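Local coordinates for protein response regulator aspartate phosphatase I (Bacillus subtilis subsp. subtilis, PDB 4I1A) that dephosphorylates the sporulation phosphotransferase Spo0F and activates the mobile element ICEBs1 by inactivating its repressor ImmR, at residues K288-F291 with I292-S296; F325-L328 with A329-K332; S296-K299 with E300-A303. One frame throughout, in Å; residues are numbered along the deposited sequence.

Contact 1. Residues K288-F291 with I292-S296; sequences KGRF and IADKS
Phe291 and Lys295, one helical turn apart near the end of helix 279-295, meet through carbon: CZ of the ring lies 3.5 Å from Lys295 CD, with CE1 and CE2 each a little farther from the same methylene. The ring reaches this place because its CG is anti to the backbone N (chi1 164°). Lys295 answers with CG held between its own N and carbonyl carbon (chi1 90°), and its aliphatic part slants across the end of the ring. Ile292 turns differently. Its CG1 folds back over the preceding turn, 3.3 Å from Lys288 O, while the residue also packs on Leu262 and Thr263 of helix 261-275. Beneath these side chains runs ordinary alpha-helical bonding, from Ile292 N to Lys288 O (3.1 Å) through to Lys295 N to Phe291 O (3.0 Å). Ala293 CB, 3.3 Å from Gly289 O, faces Thr263 too, so this side of the helix packs within the tetratricopeptide repeat array. Arg290 NE and Asp294 OD2 stay 5.7 Å apart, and the guanidinium instead reaches Glu309 of helix 299-313 in a long, weak ion pair. The exposed side of this turn is therefore joined by apolar contact and backbone bonds, with any Arg290-Asp294 attraction acting only at a distance.

Contact 2. Residues F325-L328 with A329-K332; sequences FSYL and ASRK
Tyr327 lays one face of its ring beneath the bent side chain of Arg331, whose CG stands 3.9 Å from the ring centroid in a CH-pi contact, 28° off the normal. The guanidinium then folds back across the ring: Tyr327 CE1 sits 3.4 Å above the guanidinium plane, over the centre of that group. Ring and guanidinium are inclined by 53°, which makes this an oblique crossing and not a parallel stack. The bend at chi2 of Arg331 (-49°) is what turns the chain back, while Tyr327, its CG anti to the backbone N, swings its ring toward the end of the helix. Ser330 adds a second tie to the same tyrosine, its OG donating to Tyr327 O at 2.7 Å. That carbonyl also receives a weak bond from Arg331 N, whose other acceptor is Leu328 O at 3.0 Å. These bonds belong to a helix terminus: helix 318-330 closes in a Schellman motif, with Lys332 at positive phi as its C-prime residue, Lys332 N bound to Ala329 O (3.0 Å) and Met333 N to Leu328 O. Earlier in the turn Ala329 N bonds to Phe325 O at 2.8 Å. The phenyl group of Phe325 is buried against Val337, Phe340 and Ser341 of helix 334-351 and Ile307 of helix 299-313, and Leu328 also packs on Val337.

Contact 3. Residues S296-K299 with E300-A303; sequences SDDK and EYSA
Lys299, Asp298 and Glu300 carry most of this contact, at the start of helix 299-313. Asp298 places its carboxylate beside the first turn, CG lying anti to the backbone N (chi1 -155°). From there OD1 accepts a weak bond from Tyr301 N at 3.4 Å, nearly straight at the hydrogen (160°). The same oxygen lies at the edge of the Tyr301 ring, in its plane and 3.7 Å from CD2; the two side chains run alongside each other with carboxylate and ring almost perpendicular. Asp298 is thus the N-cap of the helix, and its own carbonyl begins the main-chain bonding, with Ser302 N to Asp298 O at 3.0 Å. Just before it, Asp297 has positive phi and completes the Schellman motif that ends helix 279-295, so one short loop both stops a helix and starts the next within the predicted fifth tetratricopeptide repeat. With an alanine at Asp298, Tyr301 N would probably lose its side-chain acceptor and the first turn its cap. Glu300 extends beyond CG and brings OE2 within 4.3 Å of Asp298 OD1, a proximity of like charges that is likely eased by the salt bridge from its OE1 to Lys304 NZ. Lys299 contributes chiefly its carbonyl, which accepts from Ala303 N at 3.1 Å, while its side chain packs on Tyr327 of helix 318-330.

Overall arrangement
The three contacts follow the chain in the order 1, 3, 2. Contacts 1 and 3 share Ser296 and lie about 7 Å apart between centres: one ends helix 279-295, the other begins helix 299-313, and a probable hydrogen bond from Asp298 N to Ala293 O joins them across the turn. Contact 2 closes helix 318-330, about 12 Å from the centre of contact 3, where Tyr327 packs on Lys299 and Ala303. Contacts 1 and 2 do not touch, their centres being about 19 Å apart. The ends of helices 279-295 and 318-330 thus both meet the start of helix 299-313, so three consecutive helices of this all-helical repeat domain come together there.

Contact 1. Residues K288-F291 with I292-S296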
loop_
_atom_site.group_PDB
_atom_site.type_symbol
_atom_site.label_atom_id
_atom_site.label_comp_id
_atom_site.label_asym_id
_atom_site.label_seq_id
_atom_site.Cartn_x
_atom_site.Cartn_y
_atom_site.Cartn_z
ATOM N N LYS A 288 -20.053 -7.153 -2.931
ATOM C CA LYS A 288 -19.198 -8.321 -2.855
ATOM C C LYS A 288 -18.040 -8.052 -1.878
ATOM O O LYS A 288 -17.692 -8.896 -1.054
ATOM C CB LYS A 288 -18.703 -8.696 -4.259
ATOM C CG LYS A 288 -17.673 -9.809 -4.313
ATOM C CD LYS A 288 -17.782 -10.597 -5.622
ATOM C CE LYS A 288 -17.955 -9.696 -6.852
ATOM N NZ LYS A 288 -18.487 -10.463 -8.032
ATOM N N GLY A 289 -17.476 -6.856 -1.948
ATOM C CA GLY A 289 -16.360 -6.493 -1.086
ATOM C C GLY A 289 -16.775 -6.256 0.351
ATOM O O GLY A 289 -16.143 -6.740 1.289
ATOM N N ARG A 290 -17.850 -5.501 0.512
ATOM C CA ARG A 290 -18.450 -5.247 1.813
ATOM C C ARG A 290 -18.774 -6.542 2.548
ATOM O O ARG A 290 -18.694 -6.600 3.774
ATOM C CB ARG A 290 -19.716 -4.421 1.613
ATOM C CG ARG A 290 -20.484 -4.089 2.856
ATOM C CD ARG A 290 -21.941 -4.336 2.577
ATOM N NE ARG A 290 -22.765 -3.165 2.821
ATOM C CZ ARG A 290 -23.993 -3.022 2.345
ATOM N NH1 ARG A 290 -24.521 -3.980 1.593
ATOM N NH2 ARG A 290 -24.691 -1.924 2.615
ATOM N N PHE A 291 -19.122 -7.586 1.796
ATOM C CA PHE A 291 -19.429 -8.883 2.397
ATOM C C PHE A 291 -18.155 -9.620 2.811
ATOM O O PHE A 291 -18.052 -10.145 3.925
ATOM C CB PHE A 291 -20.264 -9.742 1.439
ATOM C CG PHE A 291 -20.310 -11.205 1.810
ATOM C CD1 PHE A 291 -20.942 -11.626 2.974
ATOM C CD2 PHE A 291 -19.733 -12.160 0.987
ATOM C CE1 PHE A 291 -20.990 -12.971 3.314
ATOM C CE2 PHE A 291 -19.775 -13.505 1.319
ATOM C CZ PHE A 291 -20.407 -13.910 2.486
ATOM N N ILE A 292 -17.184 -9.653 1.905
ATOM C CA ILE A 292 -15.903 -10.269 2.197
ATOM C C ILE A 292 -15.210 -9.579 3.372
ATOM O O ILE A 292 -14.586 -10.239 4.200
ATOM C CB ILE A 292 -15.012 -10.333 0.937
ATOM C CG1 ILE A 292 -15.666 -11.283 -0.077
ATOM C CG2 ILE A 292 -13.592 -10.802 1.286
ATOM C CD1 ILE A 292 -14.777 -11.701 -1.228
ATOM N N ALA A 293 -15.356 -8.260 3.461
ATOM C CA ALA A 293 -14.788 -7.493 4.569
ATOM C C ALA A 293 -15.427 -7.865 5.901
ATOM O O ALA A 293 -14.739 -8.016 6.910
ATOM C CB ALA A 293 -14.941 -6.006 4.321
ATOM N N ASP A 294 -16.747 -8.010 5.899
ATOM C CA ASP A 294 -17.468 -8.319 7.127
ATOM C C ASP A 294 -17.160 -9.724 7.644
ATOM O O ASP A 294 -16.986 -9.923 8.845
ATOM C CB ASP A 294 -18.981 -8.130 6.940
ATOM C CG ASP A 294 -19.494 -6.823 7.547
ATOM O OD1 ASP A 294 -19.707 -6.784 8.781
ATOM O OD2 ASP A 294 -19.690 -5.838 6.797
ATOM N N LYS A 295 -17.078 -10.695 6.744
ATOM C CA LYS A 295 -16.948 -12.084 7.177
ATOM C C LYS A 295 -15.498 -12.481 7.467
ATOM O O LYS A 295 -15.230 -13.542 8.029
ATOM C CB LYS A 295 -17.625 -13.051 6.189
ATOM C CG LYS A 295 -16.745 -13.571 5.066
ATOM C CD LYS A 295 -17.471 -14.675 4.314
ATOM C CE LYS A 295 -16.571 -15.394 3.326
ATOM N NZ LYS A 295 -16.991 -16.825 3.163
ATOM N N SER A 296 -14.572 -11.610 7.094
ATOM C CA SER A 296 -13.171 -11.778 7.442
ATOM C C SER A 296 -12.846 -10.927 8.674
ATOM O O SER A 296 -11.696 -10.873 9.115
ATOM C CB SER A 296 -12.293 -11.349 6.268
ATOM O OG SER A 296 -12.468 -9.966 5.988
#

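Contact 2. Residues F325-L328 with A329-K332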
loop_
_atom_site.group_PDB
_atom_site.type_symbol
_atom_site.label_atom_id
_atom_site.label_comp_id
_atom_site.label_asym_id
_atom_site.label_seq_id
_atom_site.Cartn_x
_atom_site.Cartn_y
_atom_site.Cartn_z
ATOM N N PHE A 325 -15.135 7.466 9.467
ATOM C CA PHE A 325 -13.936 8.235 9.837
ATOM C C PHE A 325 -13.685 8.211 11.332
ATOM O O PHE A 325 -12.543 8.195 11.774
ATOM C CB PHE A 325 -13.986 9.697 9.326
ATOM C CG PHE A 325 -13.587 9.835 7.874
ATOM C CD1 PHE A 325 -12.281 9.600 7.479
ATOM C CD2 PHE A 325 -14.518 10.170 6.908
ATOM C CE1 PHE A 325 -11.910 9.705 6.146
ATOM C CE2 PHE A 325 -14.153 10.280 5.578
ATOM C CZ PHE A 325 -12.849 10.044 5.196
ATOM N N SER A 326 -14.756 8.215 12.110
ATOM C CA SER A 326 -14.632 8.019 13.545
ATOM C C SER A 326 -13.961 6.677 13.815
ATOM O O SER A 326 -13.053 6.594 14.637
ATOM C CB SER A 326 -16.004 8.043 14.231
ATOM O OG SER A 326 -16.555 9.344 14.265
ATOM N N TYR A 327 -14.400 5.624 13.126
ATOM C CA TYR A 327 -13.831 4.311 13.407
ATOM C C TYR A 327 -12.346 4.304 13.076
ATOM O O TYR A 327 -11.523 3.868 13.886
ATOM C CB TYR A 327 -14.534 3.158 12.672
ATOM C CG TYR A 327 -13.777 1.868 12.909
ATOM C CD1 TYR A 327 -13.989 1.119 14.070
ATOM C CD2 TYR A 327 -12.801 1.430 12.011
ATOM C CE1 TYR A 327 -13.274 -0.045 14.314
ATOM C CE2 TYR A 327 -12.082 0.268 12.245
ATOM C CZ TYR A 327 -12.319 -0.463 13.393
ATOM O OH TYR A 327 -11.586 -1.605 13.617
ATOM N N LEU A 328 -12.021 4.788 11.881
ATOM C CA LEU A 328 -10.636 4.828 11.414
ATOM C C LEU A 328 -9.748 5.650 12.343
ATOM O O LEU A 328 -8.682 5.192 12.756
ATOM C CB LEU A 328 -10.570 5.374 9.993
ATOM C CG LEU A 328 -11.135 4.428 8.935
ATOM C CD1 LEU A 328 -11.188 5.091 7.560
ATOM C CD2 LEU A 328 -10.325 3.129 8.897
ATOM N N ALA A 329 -10.203 6.852 12.679
ATOM C CA ALA A 329 -9.476 7.726 13.597
ATOM C C ALA A 329 -9.268 7.074 14.963
ATOM O O ALA A 329 -8.205 7.214 15.564
ATOM C CB ALA A 329 -10.194 9.076 13.749
ATOM N N SER A 330 -10.272 6.357 15.454
ATOM C CA SER A 330 -10.147 5.720 16.765
ATOM C C SER A 330 -9.085 4.626 16.720
ATOM O O SER A 330 -8.499 4.281 17.741
ATOM C CB SER A 330 -11.478 5.126 17.222
ATOM O OG SER A 330 -11.744 3.922 16.527
ATOM N N ARG A 331 -8.837 4.092 15.529
ATOM C CA ARG A 331 -7.839 3.042 15.357
ATOM C C ARG A 331 -6.461 3.608 15.022
ATOM O O ARG A 331 -5.547 2.855 14.672
ATOM C CB ARG A 331 -8.273 2.056 14.260
ATOM C CG ARG A 331 -9.467 1.154 14.627
ATOM C CD ARG A 331 -9.289 0.490 15.976
ATOM N NE ARG A 331 -10.174 -0.665 16.160
ATOM C CZ ARG A 331 -11.244 -0.688 16.954
ATOM N NH1 ARG A 331 -11.585 0.385 17.653
ATOM N NH2 ARG A 331 -11.976 -1.792 17.049
ATOM N N LYS A 332 -6.324 4.932 15.125
ATOM C CA LYS A 332 -5.075 5.631 14.806
ATOM C C LYS A 332 -4.636 5.473 13.351
ATOM O O LYS A 332 -3.446 5.526 13.051
ATOM C CB LYS A 332 -3.929 5.183 15.716
ATOM C CG LYS A 332 -4.286 5.017 17.179
ATOM C CD LYS A 332 -5.050 6.200 17.728
ATOM C CE LYS A 332 -5.337 5.975 19.200
ATOM N NZ LYS A 332 -6.230 7.015 19.759
#

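Contact 3. Residues S296-K299 with E300-A303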
loop_
_atom_site.group_PDB
_atom_site.type_symbol
_atom_site.label_atom_id
_atom_site.label_comp_id
_atom_site.label_asym_id
_atom_site.label_seq_id
_atom_site.Cartn_x
_atom_site.Cartn_y
_atom_site.Cartn_z
ATOM N N SER A 296 -14.572 -11.610 7.094
ATOM C CA SER A 296 -13.171 -11.778 7.442
ATOM C C SER A 296 -12.846 -10.927 8.674
ATOM O O SER A 296 -11.696 -10.873 9.115
ATOM C CB SER A 296 -12.293 -11.349 6.268
ATOM O OG SER A 296 -12.468 -9.966 5.988
ATOM N N ASP A 297 -13.870 -10.267 9.218
ATOM C CA ASP A 297 -13.720 -9.344 10.344
ATOM C C ASP A 297 -12.707 -8.255 10.016
ATOM O O ASP A 297 -11.961 -7.786 10.877
ATOM C CB ASP A 297 -13.332 -10.075 11.632
ATOM C CG ASP A 297 -13.465 -9.194 12.859
ATOM O OD1 ASP A 297 -14.383 -8.347 12.877
ATOM O OD2 ASP A 297 -12.647 -9.333 13.792
ATOM N N ASP A 298 -12.684 -7.863 8.751
ATOM C CA ASP A 298 -11.831 -6.782 8.314
ATOM C C ASP A 298 -12.522 -5.462 8.635
ATOM O O ASP A 298 -13.136 -4.842 7.768
ATOM C CB ASP A 298 -11.556 -6.911 6.816
ATOM C CG ASP A 298 -10.263 -6.243 6.406
ATOM O OD1 ASP A 298 -9.959 -5.146 6.940
ATOM O OD2 ASP A 298 -9.547 -6.826 5.559
ATOM N N LYS A 299 -12.412 -5.036 9.889
ATOM C CA LYS A 299 -13.103 -3.842 10.366
ATOM C C LYS A 299 -12.642 -2.587 9.628
ATOM O O LYS A 299 -13.415 -1.642 9.448
ATOM C CB LYS A 299 -12.903 -3.698 11.871
ATOM C CG LYS A 299 -12.396 -4.973 12.523
ATOM C CD LYS A 299 -11.127 -4.745 13.337
ATOM C CE LYS A 299 -11.437 -4.501 14.811
ATOM N NZ LYS A 299 -10.210 -4.199 15.608
ATOM N N GLU A 300 -11.394 -2.590 9.167
ATOM C CA GLU A 300 -10.870 -1.441 8.426
ATOM C C GLU A 300 -11.563 -1.244 7.073
ATOM O O GLU A 300 -11.946 -0.126 6.728
ATOM C CB GLU A 300 -9.352 -1.547 8.235
ATOM C CG GLU A 300 -8.788 -0.618 7.168
ATOM C CD GLU A 300 -7.437 -1.081 6.637
ATOM O OE1 GLU A 300 -6.894 -0.430 5.710
ATOM O OE2 GLU A 300 -6.916 -2.093 7.155
ATOM N N TYR A 301 -11.712 -2.312 6.293
ATOM C CA TYR A 301 -12.328 -2.146 4.984
ATOM C C TYR A 301 -13.845 -2.031 5.104
ATOM O O TYR A 301 -14.510 -1.403 4.271
ATOM C CB TYR A 301 -11.863 -3.216 3.993
ATOM C CG TYR A 301 -10.567 -2.787 3.354
ATOM C CD1 TYR A 301 -10.561 -1.921 2.266
ATOM C CD2 TYR A 301 -9.348 -3.178 3.886
ATOM C CE1 TYR A 301 -9.379 -1.491 1.705
ATOM C CE2 TYR A 301 -8.163 -2.753 3.338
ATOM C CZ TYR A 301 -8.180 -1.914 2.247
ATOM O OH TYR A 301 -6.987 -1.503 1.705
ATOM N N SER A 302 -14.375 -2.602 6.179
ATOM C CA SER A 302 -15.783 -2.441 6.513
ATOM C C SER A 302 -16.109 -0.954 6.693
ATOM O O SER A 302 -17.083 -0.456 6.145
ATOM C CB SER A 302 -16.117 -3.245 7.768
ATOM O OG SER A 302 -17.447 -3.010 8.180
ATOM N N ALA A 303 -15.265 -0.242 7.431
ATOM C CA ALA A 303 -15.408 1.205 7.569
ATOM C C ALA A 303 -15.170 1.915 6.230
ATOM O O ALA A 303 -15.865 2.879 5.880
ATOM C CB ALA A 303 -14.463 1.737 8.644
#